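2-c-methyl-d-erythritol 2,4-cyclodiphosphate synthase (Plasmodium falciparum, PDB 4C81) probably converts CDP-methylerythritol 2-phosphate to methylerythritol 2,4-cyclodiphosphate with release of CMP, a step of isoprenoid precursor synthesis. Local coordinates at residues K42-L46 against V54-H59. The protein carries 1 engineered substitution. Residues are numbered along the deposited sequence; the frame is centred on the assembly and turned at random.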
loop_
_atom_site.group_PDB
_atom_site.type_symbol
_atom_site.label_atom_id
_atom_site.label_comp_id
_atom_site.label_asym_id
_atom_site.label_seq_id
_atom_site.Cartn_x
_atom_site.Cartn_y
_atom_site.Cartn_z
ATOM N N LYS A 42 14.789 -13.540 20.334
ATOM C CA LYS A 42 13.456 -13.999 20.703
ATOM C C LYS A 42 12.781 -14.694 19.520
ATOM O O LYS A 42 13.006 -14.324 18.369
ATOM C CB LYS A 42 12.599 -12.816 21.170
ATOM C CG LYS A 42 11.346 -13.213 21.946
ATOM C CD LYS A 42 10.327 -12.078 22.028
ATOM C CE LYS A 42 10.852 -10.874 22.800
ATOM N NZ LYS A 42 11.664 -9.957 21.952
ATOM N N THR A 43 11.955 -15.696 19.813
ATOM C CA THR A 43 11.197 -16.410 18.782
ATOM C C THR A 43 10.137 -15.501 18.144
ATOM O O THR A 43 9.393 -14.821 18.849
ATOM C CB THR A 43 10.514 -17.684 19.356
ATOM O OG1 THR A 43 9.772 -18.348 18.324
ATOM C CG2 THR A 43 9.574 -17.340 20.509
ATOM N N LEU A 44 10.080 -15.498 16.812
ATOM C CA LEU A 44 9.104 -14.689 16.069
ATOM C C LEU A 44 7.664 -15.134 16.326
ATOM O O LEU A 44 7.368 -16.330 16.364
ATOM C CB LEU A 44 9.385 -14.754 14.557
ATOM C CG LEU A 44 8.371 -14.081 13.616
ATOM C CD1 LEU A 44 8.374 -12.571 13.804
ATOM C CD2 LEU A 44 8.662 -14.446 12.166
ATOM N N THR A 45 6.781 -14.155 16.499
ATOM C CA THR A 45 5.341 -14.378 16.532
ATOM C C THR A 45 4.739 -13.617 15.359
ATOM O O THR A 45 5.093 -12.463 15.120
ATOM C CB THR A 45 4.716 -13.857 17.839
ATOM O OG1 THR A 45 5.392 -14.442 18.959
ATOM C CG2 THR A 45 3.231 -14.201 17.903
ATOM N N LEU A 46 3.840 -14.272 14.631
ATOM C CA LEU A 46 3.251 -13.705 13.420
ATOM C C LEU A 46 1.743 -13.970 13.415
ATOM O O LEU A 46 1.302 -15.119 13.316
ATOM C CB LEU A 46 3.935 -14.309 12.189
ATOM C CG LEU A 46 3.834 -13.581 10.849
ATOM C CD1 LEU A 46 4.384 -12.165 10.941
ATOM C CD2 LEU A 46 4.576 -14.368 9.781
ATOM N N VAL A 54 12.345 -19.261 13.286
ATOM C CA VAL A 54 12.775 -17.886 13.003
ATOM C C VAL A 54 12.865 -17.065 14.289
ATOM O O VAL A 54 11.952 -17.087 15.116
ATOM C CB VAL A 54 11.804 -17.172 12.033
ATOM C CG1 VAL A 54 12.339 -15.792 11.674
ATOM C CG2 VAL A 54 11.582 -18.005 10.773
ATOM N N LEU A 55 13.979 -16.355 14.453
ATOM C CA LEU A 55 14.154 -15.425 15.558
ATOM C C LEU A 55 13.865 -14.018 15.060
ATOM O O LEU A 55 14.110 -13.711 13.895
ATOM C CB LEU A 55 15.582 -15.486 16.102
ATOM C CG LEU A 55 16.020 -16.803 16.746
ATOM C CD1 LEU A 55 17.466 -16.698 17.197
ATOM C CD2 LEU A 55 15.118 -17.168 17.915
ATOM N N VAL A 56 13.343 -13.175 15.946
ATOM C CA VAL A 56 13.113 -11.771 15.631
ATOM C C VAL A 56 13.994 -10.924 16.549
ATOM O O VAL A 56 14.044 -11.153 17.762
ATOM C CB VAL A 56 11.615 -11.393 15.756
ATOM C CG1 VAL A 56 11.161 -11.391 17.212
ATOM C CG2 VAL A 56 11.345 -10.042 15.093
ATOM N N LEU A 57 14.719 -9.977 15.958
ATOM C CA LEU A 57 15.624 -9.106 16.704
ATOM C C LEU A 57 14.918 -7.779 16.960
ATOM O O LEU A 57 15.050 -6.833 16.180
ATOM C CB LEU A 57 16.932 -8.897 15.933
ATOM C CG LEU A 57 17.669 -10.169 15.494
ATOM C CD1 LEU A 57 18.923 -9.814 14.709
ATOM C CD2 LEU A 57 18.016 -11.055 16.683
ATOM N N SER A 58 14.152 -7.737 18.050
ATOM C CA SER A 58 13.350 -6.566 18.405
ATOM C C SER A 58 13.143 -6.487 19.914
ATOM O O SER A 58 13.232 -7.498 20.614
ATOM C CB SER A 58 11.980 -6.634 17.724
ATOM O OG SER A 58 12.091 -6.974 16.352
ATOM N N HIS A 59 12.856 -5.283 20.408
ATOM C CA HIS A 59 12.482 -5.094 21.810
ATOM C C HIS A 59 11.066 -5.630 22.034
ATOM O O HIS A 59 10.740 -6.107 23.122
ATOM C CB HIS A 59 12.551 -3.616 22.206
ATOM C CG HIS A 59 13.942 -3.062 22.238
ATOM N ND1 HIS A 59 14.940 -3.603 23.021
ATOM C CD2 HIS A 59 14.496 -2.006 21.598
ATOM C CE1 HIS A 59 16.053 -2.909 22.852
ATOM N NE2 HIS A 59 15.810 -1.935 21.994
HETATM O O HOH W 1 12.460 -19.363 17.351
#
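T43 and L55 form a single antiparallel, non-hydrogen-bonded bridge where strands 43-46 and 54-57 cross at 91°, flanked by two backbone hydrogen bonds. In this YgbB-family (IspF) fold the bridge joins the small two-stranded sheet of 43-46 and 49-51 to strand 54-57, at the edge of the main sheet within the chain. V56 N donates to K42 O at 2.7 Å, nearly along the C=O axis. L55 CA also approaches K42 O, at 3.2 Å, as a CA-H...O contact. On the other flank L44 N donates to V54 O at 3.0 Å. This bond is nearly straight at the hydrogen, but the donor is tilted 25° from the carbonyl plane. A water bridges T43 OG1 and V54 O; T43 OG1 also has a weak hydrogen bond with I51 O.

The buried side chain of L44 meets both V54 and V56. Chi1 swings L44 CG away from its own N, and chi2 (67°) then sends the two methyls to different valines. L44 CD2 lies alongside V54 CG1, 3.9 Å away; L44 CD1 meets V56 CB where the two side chains cross at about a right angle. V54 also packs on I19 and V56 on H17, both of strand 9-21. H17 is a zinc ligand, and S58, which touches it, lies near the bound zinc and CDP. The K42 chain bends at its last two torsions, and K42 NZ hydrogen-bonds S60 O, while S58 O, 3.2 Å from K42 NZ, is not aligned for a bond.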